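Local coordinates for protein P450 epoxidase (Sorangium cellulosum, PDB 1Q5D) that belongs to the cytochrome P450 family and holds a heme group, with its iron, inside a mainly helical fold, at residues T53-V58 against T352-A357; R34-T39 against I330-R335. One frame throughout, in Å; residues are numbered along the deposited sequence.

Contact 1: residues T53-V58 against T352-A357. With HEM (protoporphyrin IX containing Fe), chain B.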
loop_
_atom_site.group_PDB
_atom_site.type_symbol
_atom_site.label_atom_id
_atom_site.label_comp_id
_atom_site.label_asym_id
_atom_site.label_seq_id
_atom_site.Cartn_x
_atom_site.Cartn_y
_atom_site.Cartn_z
ATOM N N THR A 53 10.138 -14.579 -9.207
ATOM C CA THR A 53 10.788 -13.409 -9.781
ATOM C C THR A 53 10.236 -12.894 -11.113
ATOM O O THR A 53 10.593 -11.804 -11.519
ATOM C CB THR A 53 12.274 -13.691 -10.005
ATOM O OG1 THR A 53 12.408 -14.862 -10.832
ATOM C CG2 THR A 53 12.974 -14.066 -8.692
ATOM N N ARG A 54 9.420 -13.678 -11.811
ATOM C CA ARG A 54 9.035 -13.296 -13.170
ATOM C C ARG A 54 7.545 -12.958 -13.323
ATOM O O ARG A 54 6.690 -13.553 -12.678
ATOM C CB ARG A 54 9.457 -14.383 -14.164
ATOM C CG ARG A 54 10.977 -14.544 -14.243
ATOM C CD ARG A 54 11.457 -15.829 -14.939
ATOM N NE ARG A 54 12.907 -15.971 -14.813
ATOM C CZ ARG A 54 13.602 -17.002 -15.282
ATOM N NH1 ARG A 54 12.976 -18.000 -15.906
ATOM N NH2 ARG A 54 14.919 -17.036 -15.113
ATOM N N TYR A 55 7.249 -11.981 -14.173
ATOM C CA TYR A 55 5.866 -11.528 -14.334
ATOM C C TYR A 55 4.840 -12.654 -14.476
ATOM O O TYR A 55 3.874 -12.728 -13.718
ATOM C CB TYR A 55 5.731 -10.557 -15.510
ATOM C CG TYR A 55 4.340 -9.980 -15.606
ATOM C CD1 TYR A 55 4.051 -8.728 -15.062
ATOM C CD2 TYR A 55 3.302 -10.693 -16.226
ATOM C CE1 TYR A 55 2.771 -8.189 -15.146
ATOM C CE2 TYR A 55 2.012 -10.160 -16.310
ATOM C CZ TYR A 55 1.758 -8.907 -15.775
ATOM O OH TYR A 55 0.485 -8.366 -15.841
ATOM N N HIS A 56 5.041 -13.550 -15.438
ATOM C CA HIS A 56 3.991 -14.528 -15.741
ATOM C C HIS A 56 3.714 -15.492 -14.603
ATOM O O HIS A 56 2.566 -15.887 -14.383
ATOM C CB HIS A 56 4.264 -15.262 -17.052
ATOM C CG HIS A 56 3.914 -14.449 -18.261
ATOM N ND1 HIS A 56 4.867 -13.868 -19.072
ATOM C CD2 HIS A 56 2.712 -14.080 -18.766
ATOM C CE1 HIS A 56 4.266 -13.193 -20.038
ATOM N NE2 HIS A 56 2.960 -13.304 -19.874
ATOM N N ASP A 57 4.761 -15.861 -13.870
ATOM C CA ASP A 57 4.589 -16.733 -12.718
ATOM C C ASP A 57 3.913 -15.973 -11.573
ATOM O O ASP A 57 3.006 -16.485 -10.920
ATOM C CB ASP A 57 5.938 -17.304 -12.271
ATOM C CG ASP A 57 6.691 -17.965 -13.410
ATOM O OD1 ASP A 57 6.102 -18.861 -14.045
ATOM O OD2 ASP A 57 7.847 -17.644 -13.760
ATOM N N VAL A 58 4.367 -14.750 -11.329
ATOM C CA VAL A 58 3.742 -13.887 -10.326
ATOM C C VAL A 58 2.254 -13.645 -10.637
ATOM O O VAL A 58 1.375 -13.846 -9.788
ATOM C CB VAL A 58 4.486 -12.547 -10.238
ATOM C CG1 VAL A 58 3.675 -11.533 -9.473
ATOM C CG2 VAL A 58 5.851 -12.743 -9.581
ATOM N N THR A 352 0.358 0.921 -19.288
ATOM C CA THR A 352 0.674 0.390 -17.950
ATOM C C THR A 352 -0.339 -0.645 -17.510
ATOM O O THR A 352 -0.347 -1.033 -16.336
ATOM C CB THR A 352 0.694 1.507 -16.894
ATOM O OG1 THR A 352 -0.586 2.149 -16.874
ATOM C CG2 THR A 352 1.659 2.607 -17.264
ATOM N N SER A 353 -1.192 -1.097 -18.439
ATOM C CA SER A 353 -2.293 -2.012 -18.123
ATOM C C SER A 353 -1.828 -3.259 -17.394
ATOM O O SER A 353 -2.533 -3.780 -16.526
ATOM C CB SER A 353 -3.015 -2.481 -19.404
ATOM O OG SER A 353 -3.597 -1.400 -20.113
ATOM N N ALA A 354 -0.663 -3.767 -17.780
ATOM C CA ALA A 354 -0.173 -5.026 -17.211
ATOM C C ALA A 354 0.451 -4.861 -15.817
ATOM O O ALA A 354 0.788 -5.849 -15.165
ATOM C CB ALA A 354 0.820 -5.701 -18.170
ATOM N N SER A 355 0.607 -3.630 -15.351
ATOM C CA SER A 355 1.153 -3.433 -13.994
ATOM C C SER A 355 0.334 -4.212 -12.956
ATOM O O SER A 355 -0.889 -4.188 -13.003
ATOM C CB SER A 355 1.231 -1.951 -13.654
ATOM O OG SER A 355 1.669 -1.753 -12.309
ATOM N N LEU A 356 1.004 -4.917 -12.043
ATOM C CA LEU A 356 0.331 -5.688 -10.975
ATOM C C LEU A 356 0.389 -4.953 -9.624
ATOM O O LEU A 356 0.023 -5.512 -8.575
ATOM C CB LEU A 356 0.986 -7.077 -10.801
ATOM C CG LEU A 356 1.070 -8.015 -12.008
ATOM C CD1 LEU A 356 2.147 -9.089 -11.823
ATOM C CD2 LEU A 356 -0.267 -8.672 -12.233
ATOM N N ALA A 357 0.840 -3.709 -9.671
ATOM C CA ALA A 357 1.048 -2.862 -8.485
ATOM C C ALA A 357 -0.142 -2.849 -7.511
ATOM O O ALA A 357 0.047 -2.774 -6.291
ATOM C CB ALA A 357 1.428 -1.446 -8.915
HETATM C CHA HEM B . -5.001 -4.826 -1.088
HETATM C CHB HEM B . -1.551 -2.136 -3.110
HETATM C CHC HEM B . -3.788 1.891 -1.555
HETATM C CHD HEM B . -6.875 -0.817 0.942
HETATM C C1A HEM B . -3.927 -4.440 -1.844
HETATM C C2A HEM B . -3.087 -5.314 -2.631
HETATM C C3A HEM B . -2.120 -4.575 -3.175
HETATM C C4A HEM B . -2.325 -3.207 -2.758
HETATM C CMA HEM B . -0.987 -5.092 -4.103
HETATM C CAA HEM B . -3.293 -6.839 -2.794
HETATM C CBA HEM B . -2.377 -7.612 -1.840
HETATM C CGA HEM B . -2.531 -9.101 -2.097
HETATM O O1A HEM B . -1.953 -9.925 -1.323
HETATM O O2A HEM B . -3.250 -9.476 -3.068
HETATM C C1B HEM B . -1.884 -0.838 -2.851
HETATM C C2B HEM B . -1.120 0.289 -3.326
HETATM C C3B HEM B . -1.712 1.389 -2.892
HETATM C C4B HEM B . -2.885 1.017 -2.128
HETATM C CMB HEM B . 0.189 0.251 -4.162
HETATM C CAB HEM B . -1.169 2.788 -3.226
HETATM C CBB HEM B . -1.492 3.859 -2.507
HETATM C C1C HEM B . -4.845 1.527 -0.777
HETATM C C2C HEM B . -5.813 2.414 -0.169
HETATM C C3C HEM B . -6.661 1.648 0.522
HETATM C C4C HEM B . -6.260 0.264 0.356
HETATM C CMC HEM B . -5.800 3.957 -0.340
HETATM C CAC HEM B . -7.885 2.032 1.374
HETATM C CBC HEM B . -8.410 3.252 1.307
HETATM C C1D HEM B . -6.607 -2.136 0.674
HETATM C C2D HEM B . -7.258 -3.224 1.343
HETATM C C3D HEM B . -6.688 -4.474 0.716
HETATM C C4D HEM B . -5.732 -4.014 -0.255
HETATM C CMD HEM B . -8.327 -3.127 2.444
HETATM C CAD HEM B . -7.065 -5.931 1.032
HETATM C CBD HEM B . -7.947 -6.384 -0.138
HETATM C CGD HEM B . -8.363 -7.824 0.034
HETATM O O1D HEM B . -7.557 -8.606 0.598
HETATM O O2D HEM B . -9.503 -8.194 -0.379
HETATM N NA HEM B . -3.442 -3.154 -1.939
HETATM N NB HEM B . -2.978 -0.380 -2.114
HETATM N NC HEM B . -5.146 0.236 -0.424
HETATM N ND HEM B . -5.707 -2.631 -0.254
HETATM FE FE HEM B . -4.394 -1.464 -1.323
HETATM O O HOH W 1 -3.012 -1.595 0.392
#

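Contact 2: residues R34-T39 against I330-R335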
loop_
_atom_site.group_PDB
_atom_site.type_symbol
_atom_site.label_atom_id
_atom_site.label_comp_id
_atom_site.label_asym_id
_atom_site.label_seq_id
_atom_site.Cartn_x
_atom_site.Cartn_y
_atom_site.Cartn_z
ATOM N N ARG A 34 19.446 -9.647 -11.405
ATOM C CA ARG A 34 20.334 -10.809 -11.314
ATOM C C ARG A 34 19.570 -12.045 -10.906
ATOM O O ARG A 34 19.767 -13.104 -11.479
ATOM C CB ARG A 34 21.468 -10.569 -10.325
ATOM C CG ARG A 34 22.551 -9.668 -10.854
ATOM C CD ARG A 34 23.836 -9.742 -10.036
ATOM N NE ARG A 34 23.830 -8.755 -8.963
ATOM C CZ ARG A 34 23.989 -7.450 -9.152
ATOM N NH1 ARG A 34 24.173 -6.970 -10.377
ATOM N NH2 ARG A 34 23.965 -6.620 -8.114
ATOM N N LEU A 35 18.698 -11.912 -9.910
ATOM C CA LEU A 35 17.845 -13.026 -9.496
ATOM C C LEU A 35 16.881 -13.459 -10.600
ATOM O O LEU A 35 16.812 -14.639 -10.939
ATOM C CB LEU A 35 17.057 -12.674 -8.225
ATOM C CG LEU A 35 17.905 -12.583 -6.945
ATOM C CD1 LEU A 35 17.083 -12.041 -5.767
ATOM C CD2 LEU A 35 18.510 -13.942 -6.613
ATOM N N ARG A 36 16.122 -12.506 -11.133
ATOM C CA ARG A 36 15.111 -12.802 -12.148
ATOM C C ARG A 36 15.698 -13.538 -13.361
ATOM O O ARG A 36 15.119 -14.496 -13.868
ATOM C CB ARG A 36 14.434 -11.500 -12.594
ATOM C CG ARG A 36 13.239 -11.684 -13.536
ATOM C CD ARG A 36 12.511 -10.369 -13.873
ATOM N NE ARG A 36 13.377 -9.406 -14.543
ATOM C CZ ARG A 36 13.934 -8.352 -13.962
ATOM N NH1 ARG A 36 13.718 -8.103 -12.672
ATOM N NH2 ARG A 36 14.720 -7.542 -14.663
ATOM N N GLU A 37 16.845 -13.072 -13.829
ATOM C CA GLU A 37 17.456 -13.659 -15.011
ATOM C C GLU A 37 18.006 -15.068 -14.743
ATOM O O GLU A 37 17.962 -15.928 -15.617
ATOM C CB GLU A 37 18.504 -12.711 -15.598
ATOM C CG GLU A 37 17.874 -11.679 -16.528
ATOM C CD GLU A 37 18.814 -10.557 -16.910
ATOM O OE1 GLU A 37 18.363 -9.619 -17.611
ATOM O OE2 GLU A 37 20.000 -10.607 -16.518
ATOM N N ALA A 38 18.468 -15.318 -13.523
ATOM C CA ALA A 38 19.053 -16.620 -13.178
ATOM C C ALA A 38 18.013 -17.710 -12.881
ATOM O O ALA A 38 18.247 -18.893 -13.153
ATOM C CB ALA A 38 20.031 -16.468 -12.002
ATOM N N THR A 39 16.857 -17.323 -12.341
ATOM C CA THR A 39 15.866 -18.310 -11.910
ATOM C C THR A 39 14.465 -17.700 -11.753
ATOM O O THR A 39 14.331 -16.506 -11.440
ATOM C CB THR A 39 16.319 -18.966 -10.585
ATOM O OG1 THR A 39 15.398 -19.996 -10.233
ATOM C CG2 THR A 39 16.211 -17.974 -9.412
ATOM N N ILE A 330 7.217 -8.413 -6.501
ATOM C CA ILE A 330 6.560 -7.418 -7.349
ATOM C C ILE A 330 7.461 -6.457 -8.107
ATOM O O ILE A 330 7.257 -6.265 -9.297
ATOM C CB ILE A 330 5.478 -6.623 -6.558
ATOM C CG1 ILE A 330 4.423 -7.558 -5.956
ATOM C CG2 ILE A 330 4.858 -5.543 -7.426
ATOM C CD1 ILE A 330 3.721 -8.452 -6.927
ATOM N N PRO A 331 8.430 -5.820 -7.450
ATOM C CA PRO A 331 9.305 -4.876 -8.149
ATOM C C PRO A 331 10.109 -5.563 -9.246
ATOM O O PRO A 331 10.513 -4.900 -10.188
ATOM C CB PRO A 331 10.249 -4.370 -7.049
ATOM C CG PRO A 331 9.571 -4.705 -5.801
ATOM C CD PRO A 331 8.760 -5.930 -6.018
ATOM N N SER A 332 10.312 -6.866 -9.114
ATOM C CA SER A 332 11.028 -7.642 -10.119
ATOM C C SER A 332 10.129 -7.979 -11.309
ATOM O O SER A 332 10.479 -7.725 -12.463
ATOM C CB SER A 332 11.552 -8.944 -9.521
ATOM O OG SER A 332 12.205 -9.716 -10.538
ATOM N N ALA A 333 8.981 -8.560 -11.015
ATOM C CA ALA A 333 8.017 -8.906 -12.051
ATOM C C ALA A 333 7.702 -7.668 -12.901
ATOM O O ALA A 333 7.463 -7.777 -14.104
ATOM C CB ALA A 333 6.738 -9.474 -11.400
ATOM N N LEU A 334 7.733 -6.487 -12.286
ATOM C CA LEU A 334 7.338 -5.275 -12.988
ATOM C C LEU A 334 8.481 -4.710 -13.802
ATOM O O LEU A 334 8.297 -3.729 -14.521
ATOM C CB LEU A 334 6.749 -4.228 -12.023
ATOM C CG LEU A 334 5.456 -4.697 -11.342
ATOM C CD1 LEU A 334 4.738 -3.581 -10.594
ATOM C CD2 LEU A 334 4.500 -5.366 -12.339
ATOM N N ARG A 335 9.657 -5.342 -13.712
ATOM C CA ARG A 335 10.761 -5.012 -14.607
ATOM C C ARG A 335 11.019 -6.114 -15.636
ATOM O O ARG A 335 12.068 -6.158 -16.259
ATOM C CB ARG A 335 12.053 -4.716 -13.827
ATOM C CG ARG A 335 12.038 -3.409 -13.053
ATOM C CD ARG A 335 12.042 -2.171 -13.918
ATOM N NE ARG A 335 12.255 -0.960 -13.134
ATOM C CZ ARG A 335 13.430 -0.404 -12.890
ATOM N NH1 ARG A 335 14.539 -0.934 -13.387
ATOM N NH2 ARG A 335 13.499 0.700 -12.157
#

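Contact 1: residues T53-V58 against T352-A357
Tyr-55 and Leu-356 have the nearest CA atoms, 8.7 Å apart; the first turn of helix 55-62, with Arg-54 at its N-cap position, faces segment 352-357, irregular and starting with a type I turn from Thr-352 to Ser-355. At that separation side chains reach across, one of them to a backbone carbonyl. Tyr-55 sets CG anti to its own N (chi1 -175°), which carries its ring across the gap. The phenol OH donates to Ala-354 O at 2.6 Å, meeting a lone pair in the carbonyl plane with a C=O...O angle of 127°; the same oxygen lies in the plane of the ring, at its edge. In the cytochrome P450 fold the helix is probably helix B, following the second strand of the main sheet, while the loop leads into the cysteine-bearing heme-binding loop. Leu-356 meets the same ring obliquely, its CD1 3.5 Å from Tyr-55 CE1. The same methyl lies 3.7 Å from Val-58 CG1, one helical turn on, and is thus wedged between the two. Val-58 also packs on Ile-330 and Ala-333. At the end of 352-357, Ala-357 O comes within 3.4 Å of the heme methyl CMA.

Contact 2: residues R34-T39 against I330-R335
Arg-36 and Ser-332 are the residues whose CA atoms come nearest, 6.9 Å apart, where the last turns of helix 29-38 pass the short helix 330-333. In P450 terms these are probably helix A and the K' helix, the latter starting directly after strand 325-329 of the main sheet. The contact is carried by Arg-36, whose bonds from CA to CD run extended before the chain bends at chi3 (61°), folding the guanidinium over the end of the short helix. NH1 donates to Ser-332 OG at 3.1 Å with an N-H...O angle of 163°, and the hydroxyl oxygen lies only 4° out of the guanidinium plane. The methylenes of Arg-36 also lean on this oxygen, CD lying 3.4 Å from Ser-332 OG. Arg-335 O sits differently: it is over one face of the guanidinium, and although it lies 3.4 Å from Arg-36 NH2 the angle is too poor for a hydrogen bond. The Arg-335 side chain makes a salt bridge with Asp-344, a hydrogen bond to Phe-297 O and a cation-pi contact with Phe-29. Ser-332 OG, accepting from Arg-36, also bonds to Thr-53 O, a carbonyl that can only accept, so the buried hydroxyl must give its own proton to that backbone oxygen; the carbonyl over the guanidinium face probably adds electrostatic stabilisation to the buried positive charge.

From the N terminus, residues 34-39 come first, and strands 41-44 and 49-52 then lead to 53-58. Some 270 residues later, 330-335 returns to helix 29-38 and closes contact 2; 352-357 follows and closes contact 1 against helix 55-62. The segments alternate, so the two loops cross rather than nest. Their centres lie 10 Å apart, and Thr-53 joins them directly: its OG1 is 2.6 Å from Thr-39 O, a probable hydrogen bond. Together they fasten the N-terminal helices and the edge of the main sheet to the chain between strand 325-329 and the heme-binding loop, contact 1 on the heme side and contact 2 farther out.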